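PDB 1M6E: salicylate carboxymethyltransferase, which catalyses transfer of a methyl group from S-adenosyl-L-methionine to the carboxyl group of salicylic acid, giving volatile methyl salicylate. Local coordinates for residues L7-N21 against R306-D318. Sequence-based numbering, arbitrary orientation.
Sequences LHMKGGAGENSYAMN and RCMRAVAEPLLLD. With SAH (S-adenosyl-L-homocysteine), chain C; SAL (2-hydroxybenzoic acid), chain D.
With CG opposite its backbone N (chi1 -163°), Leu7 sends CD2 onto Leu315, crossing that side chain at about a right angle; Leu315 CG, turned away from its own carbonyl carbon (chi1 -66°), lets CD2 reach Leu7 CD2 at 3.7 Å and His8 CB at 3.5 Å. In this SABATH methyltransferase, built on a Rossmann-like sheet, the N-terminal segment 7-21 runs as an irregular loop over helix 303-320, and the two together line part of both ligand pockets. The helix is kinked at Pro314, whose ring nitrogen has no hydrogen to give. Pro314 CG lies 3.5 Å from Met9 O, while Gly11 N donates to Ala310 O over 2.9 Å, in the carbonyl plane and on a lone pair. Lys10 CA also makes a CA-H...O contact with Ala310 O. The bent Lys10 chain lays CD near Val311 CG2 and CG over one face of the Tyr18 ring, with Lys10 CE 3.6 Å from SD of S-adenosyl-L-homocysteine. Ala310 CB packs 3.8 Å from Tyr18 CB; it and Val311 CG2 lie at the edge of the tyrosine ring, near its plane. Val311 CG1 comes within 3.6 Å of C1' of the bound salicylate, and Met308 SD meets its ring. At the adenine end, His8 holds its ring edge-to-face with Trp151, a substrate-binding residue, and N7 of S-adenosyl-L-homocysteine lies in plane at the imidazole edge. Asn21 and Arg306 close the other end of the contact, their amide and guanidinium planes 67° apart, through a weak hydrogen bond of 3.1 Å from Arg306 NE to Asn21 OD1.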
ATOM      1  N   LEU A   7      -3.046  11.421  12.473  1.00 51.15           N
ATOM      2  CA  LEU A   7      -4.269  12.183  12.255  1.00 55.93           C
ATOM      3  C   LEU A   7      -4.678  12.628  10.845  1.00 57.53           C
ATOM      4  O   LEU A   7      -5.804  12.361  10.417  1.00 60.22           O
ATOM      5  CB  LEU A   7      -4.266  13.399  13.168  1.00 58.21           C
ATOM      6  CG  LEU A   7      -5.611  14.100  13.386  1.00 77.11           C
ATOM      7  CD1 LEU A   7      -5.456  15.070  14.544  1.00 88.36           C
ATOM      8  CD2 LEU A   7      -6.082  14.843  12.129  1.00 91.00           C
ATOM      9  N   HIS A   8      -3.813  13.302  10.102  1.00 55.31           N
ATOM     10  CA  HIS A   8      -4.309  13.723   8.811  1.00 61.05           C
ATOM     11  C   HIS A   8      -3.965  12.980   7.544  1.00 61.03           C
ATOM     12  O   HIS A   8      -2.876  12.401   7.358  1.00 59.47           O
ATOM     13  CB  HIS A   8      -4.047  15.209   8.587  1.00 79.16           C
ATOM     14  CG  HIS A   8      -2.726  15.518   7.956  1.00 81.30           C
ATOM     15  ND1 HIS A   8      -2.469  16.727   7.343  1.00 85.81           N
ATOM     16  CD2 HIS A   8      -1.592  14.788   7.846  1.00 80.59           C
ATOM     17  CE1 HIS A   8      -1.233  16.726   6.876  1.00 86.96           C
ATOM     18  NE2 HIS A   8      -0.680  15.561   7.168  1.00 88.56           N
ATOM     19  N   MET A   9      -4.964  13.043   6.676  1.00 53.09           N
ATOM     20  CA  MET A   9      -4.986  12.462   5.351  1.00 45.12           C
ATOM     21  C   MET A   9      -6.125  13.252   4.703  1.00 38.55           C
ATOM     22  O   MET A   9      -6.714  14.109   5.348  1.00 35.79           O
ATOM     23  CB  MET A   9      -5.345  10.974   5.406  1.00 46.32           C
ATOM     24  CG  MET A   9      -6.821  10.675   5.711  1.00 48.64           C
ATOM     25  SD  MET A   9      -7.183  10.533   7.458  1.00 55.30           S
ATOM     26  CE  MET A   9      -8.894   9.899   7.401  1.00 63.60           C
ATOM     27  N   LYS A  10      -6.441  12.955   3.446  1.00 37.33           N
ATOM     28  CA  LYS A  10      -7.496  13.653   2.714  1.00 27.74           C
ATOM     29  C   LYS A  10      -8.642  12.687   2.684  1.00 32.01           C
ATOM     30  O   LYS A  10      -8.410  11.509   2.907  1.00 36.54           O
ATOM     31  CB  LYS A  10      -7.030  13.940   1.292  1.00 32.06           C
ATOM     32  CG  LYS A  10      -5.675  14.619   1.197  1.00 21.26           C
ATOM     33  CD  LYS A  10      -5.807  16.094   1.213  1.00 14.93           C
ATOM     34  CE  LYS A  10      -4.704  16.687   1.998  1.00 29.10           C
ATOM     35  NZ  LYS A  10      -4.984  16.164   3.334  1.00 31.77           N
ATOM     36  N   GLY A  11      -9.870  13.171   2.448  1.00 42.61           N
ATOM     37  CA  GLY A  11     -11.036  12.292   2.415  1.00 37.10           C
ATOM     38  C   GLY A  11     -10.797  11.165   1.423  1.00 45.04           C
ATOM     39  O   GLY A  11     -10.335  11.434   0.309  1.00 54.75           O
ATOM     40  N   GLY A  12     -11.109   9.925   1.821  1.00 35.28           N
ATOM     41  CA  GLY A  12     -10.921   8.729   0.998  1.00 35.23           C
ATOM     42  C   GLY A  12     -11.730   8.513  -0.273  1.00 44.60           C
ATOM     43  O   GLY A  12     -12.947   8.377  -0.246  1.00 52.03           O
ATOM     44  N   ALA A  13     -11.002   8.455  -1.387  1.00 65.20           N
ATOM     45  CA  ALA A  13     -11.515   8.302  -2.758  1.00 68.79           C
ATOM     46  C   ALA A  13     -12.760   7.470  -2.998  1.00 66.11           C
ATOM     47  O   ALA A  13     -13.179   6.677  -2.147  1.00 57.55           O
ATOM     48  CB  ALA A  13     -10.383   7.808  -3.703  1.00 74.35           C
ATOM     49  N   GLY A  14     -13.311   7.678  -4.196  1.00 63.51           N
ATOM     50  CA  GLY A  14     -14.516   7.021  -4.646  1.00 66.25           C
ATOM     51  C   GLY A  14     -15.614   8.063  -4.686  1.00 70.54           C
ATOM     52  O   GLY A  14     -15.974   8.572  -5.754  1.00 71.25           O
ATOM     53  N   GLU A  15     -16.119   8.383  -3.494  1.00 70.61           N
ATOM     54  CA  GLU A  15     -17.188   9.358  -3.265  1.00 71.07           C
ATOM     55  C   GLU A  15     -16.750  10.801  -3.476  1.00 72.73           C
ATOM     56  O   GLU A  15     -15.600  11.088  -3.865  1.00 74.58           O
ATOM     57  CB  GLU A  15     -17.690   9.205  -1.816  1.00 85.86           C
ATOM     58  CG  GLU A  15     -18.754  10.217  -1.337  1.00 91.32           C
ATOM     59  CD  GLU A  15     -18.869  10.308   0.191  1.00 94.31           C
ATOM     60  OE1 GLU A  15     -17.893  10.747   0.856  1.00 79.57           O
ATOM     61  OE2 GLU A  15     -19.946   9.941   0.718  1.00 96.51           O
ATOM     62  N   ASN A  16     -17.684  11.698  -3.177  1.00 71.73           N
ATOM     63  CA  ASN A  16     -17.487  13.141  -3.259  1.00 74.37           C
ATOM     64  C   ASN A  16     -16.618  13.601  -2.107  1.00 73.40           C
ATOM     65  O   ASN A  16     -17.102  13.905  -1.012  1.00 71.36           O
ATOM     66  CB  ASN A  16     -18.827  13.836  -3.212  1.00 62.00           C
ATOM     67  CG  ASN A  16     -19.923  12.911  -3.604  1.00 74.46           C
ATOM     68  OD1 ASN A  16     -19.714  12.022  -4.436  1.00 70.87           O
ATOM     69  ND2 ASN A  16     -21.097  13.086  -3.013  1.00 85.67           N
ATOM     70  N   SER A  17     -15.319  13.589  -2.402  1.00 72.43           N
ATOM     71  CA  SER A  17     -14.219  13.990  -1.545  1.00 54.28           C
ATOM     72  C   SER A  17     -12.977  13.323  -2.083  1.00 43.52           C
ATOM     73  O   SER A  17     -12.998  12.126  -2.437  1.00 34.75           O
ATOM     74  CB  SER A  17     -14.479  13.638  -0.092  1.00 54.66           C
ATOM     75  OG  SER A  17     -15.440  14.545   0.434  1.00 49.26           O
ATOM     76  N   TYR A  18     -11.965  14.193  -2.201  1.00 37.26           N
ATOM     77  CA  TYR A  18     -10.587  14.029  -2.696  1.00 40.92           C
ATOM     78  C   TYR A  18     -10.347  12.941  -3.699  1.00 46.16           C
ATOM     79  O   TYR A  18      -9.854  11.839  -3.377  1.00 58.50           O
ATOM     80  CB  TYR A  18      -9.587  13.872  -1.544  1.00 40.34           C
ATOM     81  CG  TYR A  18      -8.250  14.441  -1.966  1.00 43.29           C
ATOM     82  CD1 TYR A  18      -7.855  15.713  -1.572  1.00 41.84           C
ATOM     83  CD2 TYR A  18      -7.474  13.801  -2.918  1.00 48.77           C
ATOM     84  CE1 TYR A  18      -6.740  16.336  -2.131  1.00 28.67           C
ATOM     85  CE2 TYR A  18      -6.368  14.423  -3.476  1.00 42.29           C
ATOM     86  CZ  TYR A  18      -6.022  15.685  -3.081  1.00 31.28           C
ATOM     87  OH  TYR A  18      -4.982  16.319  -3.679  1.00 41.59           O
ATOM     88  N   ALA A  19     -10.670  13.263  -4.932  1.00 39.13           N
ATOM     89  CA  ALA A  19     -10.597  12.332  -6.055  1.00 46.09           C
ATOM     90  C   ALA A  19     -11.622  13.082  -6.843  1.00 54.28           C
ATOM     91  O   ALA A  19     -11.399  13.499  -7.984  1.00 69.26           O
ATOM     92  CB  ALA A  19     -11.145  10.949  -5.691  1.00 25.14           C
ATOM     93  N   MET A  20     -12.745  13.310  -6.186  1.00 52.93           N
ATOM     94  CA  MET A  20     -13.802  14.061  -6.801  1.00 55.14           C
ATOM     95  C   MET A  20     -13.687  15.564  -6.469  1.00 45.16           C
ATOM     96  O   MET A  20     -14.523  16.348  -6.877  1.00 39.63           O
ATOM     97  CB  MET A  20     -15.143  13.485  -6.341  1.00 61.37           C
ATOM     98  CG  MET A  20     -15.337  12.020  -6.708  1.00 62.03           C
ATOM     99  SD  MET A  20     -14.933  11.723  -8.436  1.00 79.03           S
ATOM    100  CE  MET A  20     -16.122  12.822  -9.271  1.00 81.14           C
ATOM    101  N   ASN A  21     -12.644  15.966  -5.745  1.00 50.24           N
ATOM    102  CA  ASN A  21     -12.478  17.379  -5.356  1.00 46.83           C
ATOM    103  C   ASN A  21     -11.040  17.912  -5.362  1.00 45.39           C
ATOM    104  O   ASN A  21     -10.678  18.757  -4.532  1.00 44.90           O
ATOM    105  CB  ASN A  21     -13.081  17.609  -3.965  1.00 37.11           C
ATOM    106  CG  ASN A  21     -14.563  17.348  -3.929  1.00 43.63           C
ATOM    107  OD1 ASN A  21     -15.352  18.164  -4.365  1.00 48.96           O
ATOM    108  ND2 ASN A  21     -14.950  16.193  -3.425  1.00 53.20           N
ATOM    109  N   ARG A 306     -15.786  22.084  -0.997  1.00 50.72           N
ATOM    110  CA  ARG A 306     -15.663  20.615  -1.059  1.00 41.74           C
ATOM    111  C   ARG A 306     -14.184  20.218  -1.129  1.00 49.07           C
ATOM    112  O   ARG A 306     -13.790  19.153  -0.644  1.00 51.73           O
ATOM    113  CB  ARG A 306     -16.405  20.051  -2.276  1.00 25.19           C
ATOM    114  CG  ARG A 306     -17.913  20.057  -2.159  1.00 46.08           C
ATOM    115  CD  ARG A 306     -18.617  19.940  -3.499  1.00 56.92           C
ATOM    116  NE  ARG A 306     -18.356  18.662  -4.159  1.00 84.78           N
ATOM    117  CZ  ARG A 306     -19.012  18.209  -5.228  1.00 90.90           C
ATOM    118  NH1 ARG A 306     -19.986  18.936  -5.777  1.00 95.82           N
ATOM    119  NH2 ARG A 306     -18.703  17.018  -5.743  1.00 90.35           N
ATOM    120  N   CYS A 307     -13.379  21.078  -1.747  1.00 46.90           N
ATOM    121  CA  CYS A 307     -11.952  20.855  -1.849  1.00 46.33           C
ATOM    122  C   CYS A 307     -11.346  21.058  -0.454  1.00 54.88           C
ATOM    123  O   CYS A 307     -10.625  20.212   0.066  1.00 59.67           O
ATOM    124  CB  CYS A 307     -11.336  21.846  -2.819  1.00 36.69           C
ATOM    125  SG  CYS A 307      -9.552  21.939  -2.671  1.00 47.68           S
ATOM    126  N   MET A 308     -11.638  22.197   0.158  1.00 61.79           N
ATOM    127  CA  MET A 308     -11.122  22.486   1.483  1.00 53.83           C
ATOM    128  C   MET A 308     -11.773  21.576   2.512  1.00 51.94           C
ATOM    129  O   MET A 308     -11.368  21.558   3.675  1.00 55.77           O
ATOM    130  CB  MET A 308     -11.351  23.961   1.818  1.00 49.26           C
ATOM    131  CG  MET A 308     -10.313  24.862   1.188  1.00 40.55           C
ATOM    132  SD  MET A 308      -8.658  24.418   1.793  1.00 69.72           S
ATOM    133  CE  MET A 308      -8.855  24.634   3.610  1.00 34.50           C
ATOM    134  N   ARG A 309     -12.781  20.822   2.081  1.00 41.95           N
ATOM    135  CA  ARG A 309     -13.456  19.882   2.977  1.00 48.51           C
ATOM    136  C   ARG A 309     -12.761  18.519   2.896  1.00 48.10           C
ATOM    137  O   ARG A 309     -12.524  17.876   3.906  1.00 49.76           O
ATOM    138  CB  ARG A 309     -14.921  19.686   2.610  1.00 37.67           C
ATOM    139  CG  ARG A 309     -15.604  18.697   3.540  1.00 35.91           C
ATOM    140  CD  ARG A 309     -16.603  17.793   2.836  1.00 47.84           C
ATOM    141  NE  ARG A 309     -17.457  17.051   3.771  1.00 51.87           N
ATOM    142  CZ  ARG A 309     -18.429  17.597   4.499  1.00 57.04           C
ATOM    143  NH1 ARG A 309     -18.673  18.895   4.404  1.00 65.21           N
ATOM    144  NH2 ARG A 309     -19.168  16.850   5.315  1.00 59.58           N
ATOM    145  N   ALA A 310     -12.470  18.078   1.681  1.00 43.37           N
ATOM    146  CA  ALA A 310     -11.777  16.833   1.478  1.00 37.84           C
ATOM    147  C   ALA A 310     -10.353  17.004   2.012  1.00 41.16           C
ATOM    148  O   ALA A 310      -9.666  16.038   2.318  1.00 55.42           O
ATOM    149  CB  ALA A 310     -11.729  16.535   0.046  1.00 25.07           C
ATOM    150  N   VAL A 311      -9.925  18.242   2.162  1.00 42.90           N
ATOM    151  CA  VAL A 311      -8.575  18.537   2.630  1.00 47.36           C
ATOM    152  C   VAL A 311      -8.465  18.664   4.159  1.00 53.90           C
ATOM    153  O   VAL A 311      -7.436  18.308   4.740  1.00 51.27           O
ATOM    154  CB  VAL A 311      -8.067  19.865   1.944  1.00 44.87           C
ATOM    155  CG1 VAL A 311      -6.794  20.359   2.572  1.00 28.68           C
ATOM    156  CG2 VAL A 311      -7.879  19.639   0.452  1.00 19.25           C
ATOM    157  N   ALA A 312      -9.528  19.136   4.810  1.00 52.78           N
ATOM    158  CA  ALA A 312      -9.473  19.358   6.254  1.00 51.99           C
ATOM    159  C   ALA A 312     -10.538  18.678   7.082  1.00 44.67           C
ATOM    160  O   ALA A 312     -10.480  18.698   8.298  1.00 51.62           O
ATOM    161  CB  ALA A 312      -9.500  20.874   6.539  1.00 50.05           C
ATOM    162  N   GLU A 313     -11.527  18.082   6.450  1.00 44.66           N
ATOM    163  CA  GLU A 313     -12.569  17.436   7.233  1.00 46.25           C
ATOM    164  C   GLU A 313     -11.996  16.545   8.334  1.00 45.47           C
ATOM    165  O   GLU A 313     -12.563  16.492   9.423  1.00 47.08           O
ATOM    166  CB  GLU A 313     -13.496  16.610   6.344  1.00 45.58           C
ATOM    167  CG  GLU A 313     -14.821  16.261   6.987  1.00 51.24           C
ATOM    168  CD  GLU A 313     -15.226  14.816   6.746  1.00 70.43           C
ATOM    169  OE1 GLU A 313     -16.378  14.463   7.065  1.00 76.02           O
ATOM    170  OE2 GLU A 313     -14.396  14.018   6.247  1.00 88.18           O
ATOM    171  N   PRO A 314     -10.877  15.824   8.062  1.00 41.09           N
ATOM    172  CA  PRO A 314     -10.283  14.953   9.080  1.00 39.37           C
ATOM    173  C   PRO A 314      -9.615  15.688  10.260  1.00 44.39           C
ATOM    174  O   PRO A 314      -9.735  15.271  11.408  1.00 47.67           O
ATOM    175  CB  PRO A 314      -9.295  14.114   8.274  1.00 26.31           C
ATOM    176  CG  PRO A 314      -9.868  14.081   6.948  1.00 29.53           C
ATOM    177  CD  PRO A 314     -10.297  15.498   6.747  1.00 42.21           C
ATOM    178  N   LEU A 315      -8.901  16.767   9.977  1.00 51.34           N
ATOM    179  CA  LEU A 315      -8.252  17.547  11.030  1.00 53.81           C
ATOM    180  C   LEU A 315      -9.327  18.048  11.983  1.00 55.25           C
ATOM    181  O   LEU A 315      -9.162  18.022  13.203  1.00 54.50           O
ATOM    182  CB  LEU A 315      -7.529  18.750  10.430  1.00 48.53           C
ATOM    183  CG  LEU A 315      -6.342  18.451   9.530  1.00 54.76           C
ATOM    184  CD1 LEU A 315      -5.967  19.696   8.781  1.00 58.57           C
ATOM    185  CD2 LEU A 315      -5.173  17.959  10.370  1.00 55.35           C
ATOM    186  N   LEU A 316     -10.429  18.509  11.407  1.00 48.30           N
ATOM    187  CA  LEU A 316     -11.549  19.021  12.182  1.00 56.19           C
ATOM    188  C   LEU A 316     -12.303  17.925  12.913  1.00 56.25           C
ATOM    189  O   LEU A 316     -12.426  17.955  14.138  1.00 55.85           O
ATOM    190  CB  LEU A 316     -12.536  19.726  11.270  1.00 54.02           C
ATOM    191  CG  LEU A 316     -12.021  20.980  10.615  1.00 50.13           C
ATOM    192  CD1 LEU A 316     -13.025  21.363   9.532  1.00 62.52           C
ATOM    193  CD2 LEU A 316     -11.831  22.067  11.662  1.00 37.34           C
ATOM    194  N   LEU A 317     -12.842  16.987  12.136  1.00 52.94           N
ATOM    195  CA  LEU A 317     -13.595  15.861  12.668  1.00 48.76           C
ATOM    196  C   LEU A 317     -12.847  15.244  13.844  1.00 51.38           C
ATOM    197  O   LEU A 317     -13.445  14.726  14.775  1.00 54.29           O
ATOM    198  CB  LEU A 317     -13.807  14.808  11.572  1.00 42.62           C
ATOM    199  CG  LEU A 317     -14.399  13.483  12.051  1.00 35.98           C
ATOM    200  CD1 LEU A 317     -15.714  13.777  12.645  1.00 32.17           C
ATOM    201  CD2 LEU A 317     -14.539  12.482  10.928  1.00 51.46           C
ATOM    202  N   ASP A 318     -11.527  15.299  13.799  1.00 52.22           N
ATOM    203  CA  ASP A 318     -10.747  14.740  14.883  1.00 56.06           C
ATOM    204  C   ASP A 318     -10.541  15.720  16.026  1.00 57.87           C
ATOM    205  O   ASP A 318     -10.178  15.315  17.113  1.00 58.08           O
ATOM    206  CB  ASP A 318      -9.385  14.258  14.371  1.00 71.01           C
ATOM    207  CG  ASP A 318      -8.542  13.589  15.464  1.00 76.48           C
ATOM    208  OD1 ASP A 318      -7.666  14.274  16.051  1.00 62.58           O
ATOM    209  OD2 ASP A 318      -8.769  12.376  15.733  1.00 82.19           O
TER
HETATM  210  N   SAH C2814       0.096  15.365  -4.525  1.00 56.48           N
HETATM  211  CA  SAH C2814      -1.408  15.495  -4.806  1.00 64.42           C
HETATM  212  CB  SAH C2814      -2.255  15.813  -3.558  1.00 56.91           C
HETATM  213  CG  SAH C2814      -1.535  15.905  -2.280  1.00 57.98           C
HETATM  214  SD  SAH C2814      -2.480  16.321  -0.772  1.00 45.74           S
HETATM  215  C   SAH C2814      -1.765  16.619  -5.777  1.00 73.38           C
HETATM  216  O   SAH C2814      -0.853  17.357  -6.257  1.00 83.12           O
HETATM  217  OXT SAH C2814      -3.039  16.711  -6.024  1.00 65.20           O
HETATM  218  C5' SAH C2814      -1.115  16.167   0.330  1.00 56.58           C
HETATM  219  C4' SAH C2814      -0.797  14.727   0.932  1.00 42.83           C
HETATM  220  O4' SAH C2814       0.390  15.024   1.734  1.00 32.53           O
HETATM  221  C3' SAH C2814      -1.838  14.260   2.020  1.00 43.28           C
HETATM  222  O3' SAH C2814      -2.561  12.975   1.571  1.00 33.08           O
HETATM  223  C2' SAH C2814      -1.043  13.953   3.209  1.00 31.51           C
HETATM  224  O2' SAH C2814      -1.325  12.853   4.007  1.00 48.33           O
HETATM  225  C1' SAH C2814       0.450  14.112   2.642  1.00 28.19           C
HETATM  226  N9  SAH C2814       1.376  14.424   3.707  1.00 29.13           N
HETATM  227  C8  SAH C2814       1.343  15.399   4.680  1.00 31.37           C
HETATM  228  N7  SAH C2814       2.350  15.361   5.503  1.00 37.09           N
HETATM  229  C5  SAH C2814       3.085  14.298   5.034  1.00 35.25           C
HETATM  230  C6  SAH C2814       4.292  13.706   5.471  1.00 39.85           C
HETATM  231  N6  SAH C2814       4.933  14.184   6.538  1.00 52.26           N
HETATM  232  N1  SAH C2814       4.826  12.618   4.793  1.00 30.71           N
HETATM  233  C2  SAH C2814       4.149  12.139   3.700  1.00 35.78           C
HETATM  234  N3  SAH C2814       2.979  12.631   3.205  1.00 35.76           N
HETATM  235  C4  SAH C2814       2.500  13.715   3.924  1.00 31.84           C
HETATM  236  C1' SAL D2000      -3.868  20.976   0.554  1.00 79.26           C
HETATM  237  O1' SAL D2000      -4.060  20.364  -0.509  1.00 82.87           O
HETATM  238  O2' SAL D2000      -3.223  20.315   1.533  1.00 92.70           O
HETATM  239  C1  SAL D2000      -4.370  22.403   0.680  1.00 76.33           C
HETATM  240  C2  SAL D2000      -4.216  23.228   1.886  1.00 71.43           C
HETATM  241  C3  SAL D2000      -4.728  24.545   1.875  1.00 71.26           C
HETATM  242  C4  SAL D2000      -5.391  25.123   0.763  1.00 76.99           C
HETATM  243  C5  SAL D2000      -5.568  24.380  -0.417  1.00 73.06           C
HETATM  244  C6  SAL D2000      -5.034  22.955  -0.461  1.00 71.82           C
HETATM  245  O2  SAL D2000      -3.605  22.829   3.044  1.00 75.95           O